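Local atomic coordinates of C protein alpha-antigen (Streptococcus agalactiae, PDB entry 1YWM), a protein that may play a role in both virulence and immunity as a cell-wall-anchored surface protein of group B Streptococcus, of which this chain is the N-terminal part. Residues 34-39 with 56-61; 71-76 with 82-87; 119-124 with 169-174. One frame throughout, in Å; residues are numbered along the deposited sequence.

Contact 1: 34-39 with 56-61; sequences KNIQNG and LQLIVL
Leu58 packs against Asn35 and Ile36 inside the fibronectin-type beta sandwich of this domain. Strand 36-37 is an outermost strand of the mixed sheet, paired with strand 40-44. Leu58 closes a short 3-10 segment just before strand 59-61, which pairs with strand 26-28 in a small separate sheet. The contact therefore joins two separate sheets.

Apolar packing makes up the whole contact, and all three residues are buried. Leu58 CB meets the end of the Ile36 side chain, CD1, at 4.2 Å. The Leu58 branch methyl CD2 reaches the aliphatic CB of Asn35. With Leu58 CG anti to the carbonyl carbon (chi1 -53°) and CD1 anti to CA beyond it, the fork of the side chain faces the 34-39 segment. The other methyl, Leu58 CD1, stays 4.3 Å from Ile36 CD1. The closest backbone positions, Ile36 CA and Leu58 CA, are 7.7 Å apart. The side chains alone bridge that spacing. Ile32 and Tyr94 also touch Leu58.

Polar bonds run outward from the two segments. The Asn35 amide turns to strand 40-44, where ND2 bonds to Tyr42 O. Asn35 also pairs with Tyr42 through the backbone. The ND2 bond satisfies the side-chain amide nitrogen, while Asn35 CB faces the leucine. Leu58 is tied by its own backbone to Asn29. The nearest approach of all is the 3.8 Å between Leu58 CD2 and Asn35 CB.

Contact 2: 71-76 with 82-87; sequences FRQGTK and SQLQST
Phe71 and Leu84 are the nearest backbone positions, with CA atoms 8.5 Å apart, too far for backbone pairing. Side chains of 71-76 reach side chains and backbone of 82-87. The 71-76 segment is the end of strand 66-73 and a type II' turn, Gln73 to Lys76. Gln73 N bonds to Lys76 O and Lys76 N to Gln73 O, giving a tight hairpin loop. The 82-87 segment leaves a 3-10 turn as irregular chain.

Leu84 CD1 makes a CH-pi contact over the Phe71 ring face, 3.9 Å from the centroid and 7° off the normal. Leu84 CD2 packs beside Gln73 OE1 and the root of the Phe71 ring.

Gln73 is extended, with CG anti to the backbone N (chi1 -176°), and its amide grips the loop twice. NE2 donates to Ser86 O at 2.9 Å, almost straight at 172°. The donor stands above the carbonyl plane. OE1 accepts from water 1 at 2.6 Å, and that water accepts from Gln85 N at 2.8 Å. Together they would fix the amide's rotation.

Tyr78 of strand 76-78 touches Phe71, Gln73 and Leu84. Ile120 of strand 113-121 packs on Gln73 and Leu84, and Leu92 of strand 88-97 on Phe71.

Contact 3: 119-124 with 169-174; sequences TIYDST and TDIDSK
Ser123 and Ile171 bring the two backbones closest, 6.3 Å between their CA atoms, where the chain leaving strand 113-121 passes helix 168-182. This is the junction between the beta sandwich and the antiparallel three-helix bundle.

Ile171 carries the helix side of the contact. Its CG1 and CD1 both meet Tyr121. CG1 approaches the Tyr121 ring obliquely and lies 3.7 Å from Tyr121 CD2. The end methyl, Ile171 CD1, lies 3.9 Å from the same CD2 and 4.1 Å from Ser123 CB. The branch methyl, Ile171 CG2, rests on the backbone at 3.6 Å from Asp122 O. The Tyr121 and Ile171 side chains cross at about a right angle. Tyr121 CG sits between its own backbone N and carbonyl carbon (chi1 67°), which lays the CD2 and CE2 side of the ring against Ile171.

Polar groups shape the linker beside this packing. Asp122 OD1 accepts from Thr124 N at 3.0 Å, from above the carboxylate plane, forming an Asx turn. Asp122 OD1 also accepts from Thr124 OG1 at 2.7 Å, on the syn side. The turn leads into helix 124-137. Ser123 holds the N-cap position, yet its side chain makes no capping bond. Its OG bonds instead to Asp44 OD2 and Arg127 NE. Leu126 of helix 124-137 also packs against Ile171.

The two segments thus meet by van der Waals packing, with no polar bond between them. The apolar Ile171 sits at the junction. Around it Asp122 N is satisfied by Gln168 OE1, just before the helix segment, and Ser123 OG by Asp44.

Contacts 1 and 3 are buried and apolar, while contact 2 is partly buried and mixes a ring contact with a direct and a water-mediated polar link. All three reach the same mixed sheet. Contact 1 lies at its 36-37 edge and contact 2 near the opposite edge, where the 73-76 turn leads to strand 76-78. Contact 3 is where strand 113-121 gives way to the helices, and only its own pair of segments includes a bundle helix. Contacts 1 and 2 do not touch. Contact 3 meets both: Tyr121 OH lies near Lys34 CE of contact 1, and Ile120 packs against Gln73, Ser86 and Thr87 of contact 2.

Contact 1: 34-39 with 56-61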
loop_
_atom_site.group_PDB
_atom_site.type_symbol
_atom_site.label_atom_id
_atom_site.label_comp_id
_atom_site.label_asym_id
_atom_site.label_seq_id
_atom_site.Cartn_x
_atom_site.Cartn_y
_atom_site.Cartn_z
ATOM N N LYS A 34 3.200 -5.954 4.341
ATOM C CA LYS A 34 2.459 -5.031 3.461
ATOM C C LYS A 34 2.552 -3.554 3.944
ATOM O O LYS A 34 2.568 -2.624 3.127
ATOM C CB LYS A 34 1.000 -5.462 3.290
ATOM C CG LYS A 34 0.192 -4.577 2.379
ATOM C CD LYS A 34 0.762 -4.528 0.943
ATOM C CE LYS A 34 -0.110 -3.669 0.012
ATOM N NZ LYS A 34 -1.502 -4.244 -0.234
ATOM N N ASN A 35 2.627 -3.347 5.262
ATOM C CA ASN A 35 2.542 -2.010 5.840
ATOM C C ASN A 35 3.795 -1.477 6.546
ATOM O O ASN A 35 3.912 -0.278 6.749
ATOM C CB ASN A 35 1.331 -1.932 6.789
ATOM C CG ASN A 35 0.030 -2.215 6.079
ATOM O OD1 ASN A 35 -0.523 -3.316 6.204
ATOM N ND2 ASN A 35 -0.461 -1.233 5.304
ATOM N N ILE A 36 4.684 -2.380 6.952
ATOM C CA ILE A 36 5.897 -2.041 7.692
ATOM C C ILE A 36 7.110 -2.520 6.896
ATOM O O ILE A 36 7.246 -3.724 6.609
ATOM C CB ILE A 36 5.893 -2.719 9.108
ATOM C CG1 ILE A 36 4.611 -2.393 9.891
ATOM C CG2 ILE A 36 7.130 -2.325 9.887
ATOM C CD1 ILE A 36 4.364 -0.868 10.178
ATOM N N GLN A 37 7.956 -1.575 6.502
ATOM C CA GLN A 37 9.224 -1.873 5.846
ATOM C C GLN A 37 10.299 -0.922 6.341
ATOM O O GLN A 37 10.066 0.291 6.407
ATOM C CB GLN A 37 9.089 -1.699 4.339
ATOM C CG GLN A 37 10.260 -2.255 3.549
ATOM C CD GLN A 37 10.028 -2.126 2.070
ATOM O OE1 GLN A 37 10.647 -1.295 1.412
ATOM N NE2 GLN A 37 9.116 -2.928 1.543
ATOM N N ASN A 38 11.466 -1.486 6.653
ATOM C CA ASN A 38 12.608 -0.740 7.179
ATOM C C ASN A 38 12.215 0.107 8.399
ATOM O O ASN A 38 12.732 1.210 8.593
ATOM C CB ASN A 38 13.245 0.140 6.080
ATOM C CG ASN A 38 13.877 -0.680 4.950
ATOM O OD1 ASN A 38 14.638 -1.617 5.194
ATOM N ND2 ASN A 38 13.565 -0.319 3.708
ATOM N N GLY A 39 11.277 -0.398 9.195
ATOM C CA GLY A 39 10.812 0.326 10.372
ATOM C C GLY A 39 9.922 1.518 10.071
ATOM O O GLY A 39 9.592 2.287 10.974
ATOM N N LEU A 56 -3.887 -0.169 14.697
ATOM C CA LEU A 56 -3.559 -0.840 15.973
ATOM C C LEU A 56 -2.974 -2.216 15.786
ATOM O O LEU A 56 -2.265 -2.733 16.659
ATOM C CB LEU A 56 -4.758 -0.878 16.923
ATOM C CG LEU A 56 -5.231 0.473 17.487
ATOM C CD1 LEU A 56 -6.398 0.287 18.479
ATOM C CD2 LEU A 56 -4.082 1.262 18.128
ATOM N N GLN A 57 -3.244 -2.829 14.633
ATOM C CA GLN A 57 -2.691 -4.153 14.379
ATOM C C GLN A 57 -1.216 -4.087 13.972
ATOM O O GLN A 57 -0.560 -5.119 13.886
ATOM C CB GLN A 57 -3.557 -4.927 13.358
ATOM C CG GLN A 57 -4.932 -5.314 13.926
ATOM C CD GLN A 57 -5.883 -5.916 12.905
ATOM O OE1 GLN A 57 -5.484 -6.270 11.794
ATOM N NE2 GLN A 57 -7.154 -6.029 13.284
ATOM N N LEU A 58 -0.678 -2.874 13.794
ATOM C CA LEU A 58 0.715 -2.710 13.378
ATOM C C LEU A 58 1.660 -2.623 14.564
ATOM O O LEU A 58 2.871 -2.509 14.395
ATOM C CB LEU A 58 0.863 -1.477 12.471
ATOM C CG LEU A 58 -0.092 -1.437 11.253
ATOM C CD1 LEU A 58 0.097 -0.130 10.459
ATOM C CD2 LEU A 58 0.175 -2.659 10.362
ATOM N N ILE A 59 1.107 -2.682 15.775
ATOM C CA ILE A 59 1.957 -2.652 16.961
ATOM C C ILE A 59 1.641 -3.784 17.916
ATOM O O ILE A 59 0.542 -4.339 17.889
ATOM C CB ILE A 59 1.846 -1.319 17.689
ATOM C CG1 ILE A 59 0.385 -1.018 18.039
ATOM C CG2 ILE A 59 2.522 -0.208 16.882
ATOM C CD1 ILE A 59 0.257 -0.388 19.386
ATOM N N VAL A 60 2.624 -4.127 18.749
ATOM C CA VAL A 60 2.420 -5.134 19.776
ATOM C C VAL A 60 2.517 -4.436 21.131
ATOM O O VAL A 60 3.492 -3.744 21.415
ATOM C CB VAL A 60 3.459 -6.280 19.659
ATOM C CG1 VAL A 60 3.336 -7.252 20.836
ATOM C CG2 VAL A 60 3.301 -7.019 18.341
ATOM N N LEU A 61 1.494 -4.626 21.953
ATOM C CA LEU A 61 1.404 -3.960 23.250
ATOM C C LEU A 61 1.588 -4.936 24.382
ATOM O O LEU A 61 1.058 -6.060 24.361
ATOM C CB LEU A 61 0.033 -3.345 23.427
ATOM C CG LEU A 61 -0.227 -1.986 22.840
ATOM C CD1 LEU A 61 -1.723 -1.866 22.755
ATOM C CD2 LEU A 61 0.388 -0.919 23.765
#

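Contact 2: 71-76 with 82-87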
loop_
_atom_site.group_PDB
_atom_site.type_symbol
_atom_site.label_atom_id
_atom_site.label_comp_id
_atom_site.label_asym_id
_atom_site.label_seq_id
_atom_site.Cartn_x
_atom_site.Cartn_y
_atom_site.Cartn_z
ATOM N N PHE A 71 -2.670 10.289 13.342
ATOM C CA PHE A 71 -1.924 10.659 12.140
ATOM C C PHE A 71 -1.756 12.172 12.140
ATOM O O PHE A 71 -2.645 12.910 12.588
ATOM C CB PHE A 71 -2.726 10.267 10.871
ATOM C CG PHE A 71 -2.877 8.781 10.667
ATOM C CD1 PHE A 71 -4.098 8.153 10.895
ATOM C CD2 PHE A 71 -1.812 8.014 10.196
ATOM C CE1 PHE A 71 -4.267 6.774 10.675
ATOM C CE2 PHE A 71 -1.964 6.619 9.991
ATOM C CZ PHE A 71 -3.197 6.009 10.221
ATOM N N ARG A 72 -0.637 12.639 11.604
ATOM C CA ARG A 72 -0.473 14.054 11.334
ATOM C C ARG A 72 -0.120 14.157 9.854
ATOM O O ARG A 72 0.845 13.521 9.406
ATOM C CB ARG A 72 0.711 14.564 12.152
ATOM C CG ARG A 72 1.065 15.989 11.838
ATOM C CD ARG A 72 0.121 16.948 12.441
ATOM N NE ARG A 72 0.453 18.341 12.148
ATOM C CZ ARG A 72 -0.342 19.347 12.462
ATOM N NH1 ARG A 72 -1.477 19.103 13.127
ATOM N NH2 ARG A 72 0.006 20.608 12.148
ATOM N N GLN A 73 -0.890 14.955 9.130
ATOM C CA GLN A 73 -0.663 15.174 7.711
ATOM C C GLN A 73 -1.065 16.596 7.384
ATOM O O GLN A 73 -2.172 17.012 7.717
ATOM C CB GLN A 73 -1.538 14.224 6.891
ATOM C CG GLN A 73 -1.263 14.357 5.397
ATOM C CD GLN A 73 -2.060 13.380 4.603
ATOM O OE1 GLN A 73 -3.168 13.012 4.992
ATOM N NE2 GLN A 73 -1.507 12.955 3.479
ATOM N N GLY A 74 -0.186 17.344 6.723
ATOM C CA GLY A 74 -0.457 18.752 6.494
ATOM C C GLY A 74 -0.574 19.481 7.828
ATOM O O GLY A 74 0.298 19.341 8.695
ATOM N N THR A 75 -1.669 20.209 8.010
ATOM C CA THR A 75 -1.918 20.957 9.246
ATOM C C THR A 75 -2.991 20.284 10.089
ATOM O O THR A 75 -3.627 20.931 10.946
ATOM C CB THR A 75 -2.393 22.393 8.923
ATOM O OG1 THR A 75 -3.586 22.312 8.134
ATOM C CG2 THR A 75 -1.388 23.125 8.024
ATOM N N LYS A 76 -3.211 18.995 9.857
ATOM C CA LYS A 76 -4.295 18.300 10.564
ATOM C C LYS A 76 -3.868 17.031 11.311
ATOM O O LYS A 76 -2.993 16.318 10.867
ATOM C CB LYS A 76 -5.448 17.977 9.597
ATOM C CG LYS A 76 -6.245 19.228 9.178
ATOM C CD LYS A 76 -7.751 19.055 9.331
ATOM C CE LYS A 76 -8.428 20.375 9.726
ATOM N NZ LYS A 76 -9.585 20.745 8.841
ATOM N N SER A 82 -9.780 6.085 8.319
ATOM C CA SER A 82 -10.755 6.372 7.245
ATOM C C SER A 82 -10.796 7.851 6.812
ATOM O O SER A 82 -11.303 8.171 5.729
ATOM C CB SER A 82 -12.147 5.866 7.654
ATOM O OG SER A 82 -12.785 6.797 8.521
ATOM N N GLN A 83 -10.233 8.749 7.633
ATOM C CA GLN A 83 -10.134 10.166 7.267
ATOM C C GLN A 83 -8.976 10.525 6.329
ATOM O O GLN A 83 -8.938 11.657 5.803
ATOM C CB GLN A 83 -10.017 11.062 8.511
ATOM C CG GLN A 83 -11.126 10.872 9.547
ATOM C CD GLN A 83 -10.805 11.752 10.748
ATOM O OE1 GLN A 83 -9.981 11.382 11.575
ATOM N NE2 GLN A 83 -11.392 12.945 10.797
ATOM N N LEU A 84 -8.014 9.612 6.160
ATOM C CA LEU A 84 -6.904 9.860 5.246
ATOM C C LEU A 84 -7.451 9.911 3.816
ATOM O O LEU A 84 -8.119 8.992 3.379
ATOM C CB LEU A 84 -5.831 8.774 5.338
ATOM C CG LEU A 84 -5.135 8.665 6.705
ATOM C CD1 LEU A 84 -4.077 7.625 6.648
ATOM C CD2 LEU A 84 -4.546 10.036 7.131
ATOM N N GLN A 85 -7.160 10.983 3.109
ATOM C CA GLN A 85 -7.741 11.163 1.763
ATOM C C GLN A 85 -6.721 11.657 0.750
ATOM O O GLN A 85 -7.000 11.730 -0.448
ATOM C CB GLN A 85 -8.918 12.137 1.810
ATOM C CG GLN A 85 -10.105 11.692 2.682
ATOM C CD GLN A 85 -10.926 10.567 2.063
ATOM O OE1 GLN A 85 -11.225 10.594 0.867
ATOM N NE2 GLN A 85 -11.295 9.576 2.881
ATOM N N SER A 86 -5.544 11.994 1.226
ATOM C CA SER A 86 -4.501 12.536 0.355
ATOM C C SER A 86 -3.251 11.694 0.497
ATOM O O SER A 86 -2.940 11.233 1.594
ATOM C CB SER A 86 -4.178 13.979 0.763
ATOM O OG SER A 86 -5.290 14.822 0.508
ATOM N N THR A 87 -2.519 11.512 -0.600
ATOM C CA THR A 87 -1.257 10.779 -0.565
ATOM C C THR A 87 -0.072 11.685 -0.256
ATOM O O THR A 87 -0.163 12.901 -0.353
ATOM C CB THR A 87 -0.997 10.064 -1.902
ATOM O OG1 THR A 87 -0.970 11.049 -2.941
ATOM C CG2 THR A 87 -2.161 9.142 -2.260
HETATM O O HOH W 1 -5.549 13.028 4.075
#

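Contact 3: 119-124 with 169-174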
loop_
_atom_site.group_PDB
_atom_site.type_symbol
_atom_site.label_atom_id
_atom_site.label_comp_id
_atom_site.label_asym_id
_atom_site.label_seq_id
_atom_site.Cartn_x
_atom_site.Cartn_y
_atom_site.Cartn_z
ATOM N N THR A 119 4.220 6.700 4.818
ATOM C CA THR A 119 4.029 7.020 3.414
ATOM C C THR A 119 2.606 6.641 3.026
ATOM O O THR A 119 2.218 5.484 3.187
ATOM C CB THR A 119 5.007 6.149 2.589
ATOM O OG1 THR A 119 6.340 6.585 2.840
ATOM C CG2 THR A 119 4.785 6.385 1.032
ATOM N N ILE A 120 1.819 7.590 2.539
ATOM C CA ILE A 120 0.467 7.255 2.137
ATOM C C ILE A 120 0.456 7.221 0.602
ATOM O O ILE A 120 0.971 8.122 -0.044
ATOM C CB ILE A 120 -0.564 8.294 2.635
ATOM C CG1 ILE A 120 -0.559 8.384 4.184
ATOM C CG2 ILE A 120 -1.937 7.918 2.144
ATOM C CD1 ILE A 120 -1.306 9.614 4.692
ATOM N N TYR A 121 -0.147 6.185 0.045
ATOM C CA TYR A 121 -0.227 6.066 -1.410
ATOM C C TYR A 121 -1.591 5.546 -1.765
ATOM O O TYR A 121 -2.399 5.266 -0.886
ATOM C CB TYR A 121 0.898 5.170 -1.930
ATOM C CG TYR A 121 0.849 3.686 -1.559
ATOM C CD1 TYR A 121 1.226 3.240 -0.287
ATOM C CD2 TYR A 121 0.459 2.718 -2.499
ATOM C CE1 TYR A 121 1.218 1.861 0.038
ATOM C CE2 TYR A 121 0.446 1.343 -2.182
ATOM C CZ TYR A 121 0.834 0.922 -0.926
ATOM O OH TYR A 121 0.832 -0.406 -0.577
ATOM N N ASP A 122 -1.880 5.449 -3.056
ATOM C CA ASP A 122 -3.203 5.004 -3.456
ATOM C C ASP A 122 -3.034 4.249 -4.756
ATOM O O ASP A 122 -2.699 4.862 -5.777
ATOM C CB ASP A 122 -4.114 6.192 -3.692
ATOM C CG ASP A 122 -5.548 5.789 -3.851
ATOM O OD1 ASP A 122 -5.832 4.568 -3.958
ATOM O OD2 ASP A 122 -6.466 6.622 -3.811
ATOM N N SER A 123 -3.262 2.934 -4.705
ATOM C CA SER A 123 -3.161 2.102 -5.911
ATOM C C SER A 123 -4.503 2.033 -6.708
ATOM O O SER A 123 -4.594 1.313 -7.702
ATOM C CB SER A 123 -2.684 0.703 -5.543
ATOM O OG SER A 123 -3.652 0.042 -4.740
ATOM N N THR A 124 -5.514 2.796 -6.296
ATOM C CA THR A 124 -6.848 2.682 -6.888
ATOM C C THR A 124 -6.862 2.826 -8.428
ATOM O O THR A 124 -7.450 1.988 -9.138
ATOM C CB THR A 124 -7.838 3.675 -6.238
ATOM O OG1 THR A 124 -8.045 3.316 -4.851
ATOM C CG2 THR A 124 -9.236 3.523 -6.863
ATOM N N THR A 169 4.906 7.837 -6.310
ATOM C CA THR A 169 5.766 7.928 -7.484
ATOM C C THR A 169 5.906 6.561 -8.147
ATOM O O THR A 169 5.815 6.436 -9.393
ATOM C CB THR A 169 7.158 8.449 -7.095
ATOM O OG1 THR A 169 7.055 9.822 -6.679
ATOM C CG2 THR A 169 8.045 8.507 -8.342
ATOM N N ASP A 170 6.151 5.543 -7.324
ATOM C CA ASP A 170 6.258 4.185 -7.848
ATOM C C ASP A 170 4.927 3.723 -8.478
ATOM O O ASP A 170 4.928 3.179 -9.577
ATOM C CB ASP A 170 6.760 3.203 -6.803
ATOM C CG ASP A 170 7.458 1.988 -7.422
ATOM O OD1 ASP A 170 7.739 1.023 -6.691
ATOM O OD2 ASP A 170 7.773 1.899 -8.629
ATOM N N ILE A 171 3.809 3.924 -7.780
ATOM C CA ILE A 171 2.485 3.655 -8.366
ATOM C C ILE A 171 2.318 4.305 -9.757
ATOM O O ILE A 171 1.973 3.625 -10.744
ATOM C CB ILE A 171 1.364 4.085 -7.383
ATOM C CG1 ILE A 171 1.417 3.234 -6.081
ATOM C CG2 ILE A 171 -0.010 4.144 -8.067
ATOM C CD1 ILE A 171 1.227 1.679 -6.209
ATOM N N ASP A 172 2.601 5.605 -9.851
ATOM C CA ASP A 172 2.443 6.323 -11.110
ATOM C C ASP A 172 3.342 5.739 -12.210
ATOM O O ASP A 172 2.938 5.661 -13.372
ATOM C CB ASP A 172 2.682 7.831 -10.932
ATOM C CG ASP A 172 1.609 8.506 -10.076
ATOM O OD1 ASP A 172 0.545 7.901 -9.795
ATOM O OD2 ASP A 172 1.760 9.655 -9.621
ATOM N N SER A 173 4.540 5.308 -11.849
ATOM C CA SER A 173 5.416 4.665 -12.824
ATOM C C SER A 173 4.845 3.312 -13.317
ATOM O O SER A 173 4.987 2.942 -14.503
ATOM C CB SER A 173 6.853 4.551 -12.307
ATOM O OG SER A 173 6.994 3.503 -11.370
ATOM N N LYS A 174 4.151 2.603 -12.431
ATOM C CA LYS A 174 3.540 1.320 -12.813
ATOM C C LYS A 174 2.332 1.551 -13.745
ATOM O O LYS A 174 1.998 0.695 -14.554
ATOM C CB LYS A 174 3.159 0.489 -11.566
ATOM C CG LYS A 174 4.352 -0.078 -10.823
ATOM C CD LYS A 174 3.909 -0.649 -9.507
ATOM C CE LYS A 174 5.006 -1.408 -8.733
ATOM N NZ LYS A 174 6.415 -1.239 -9.182
#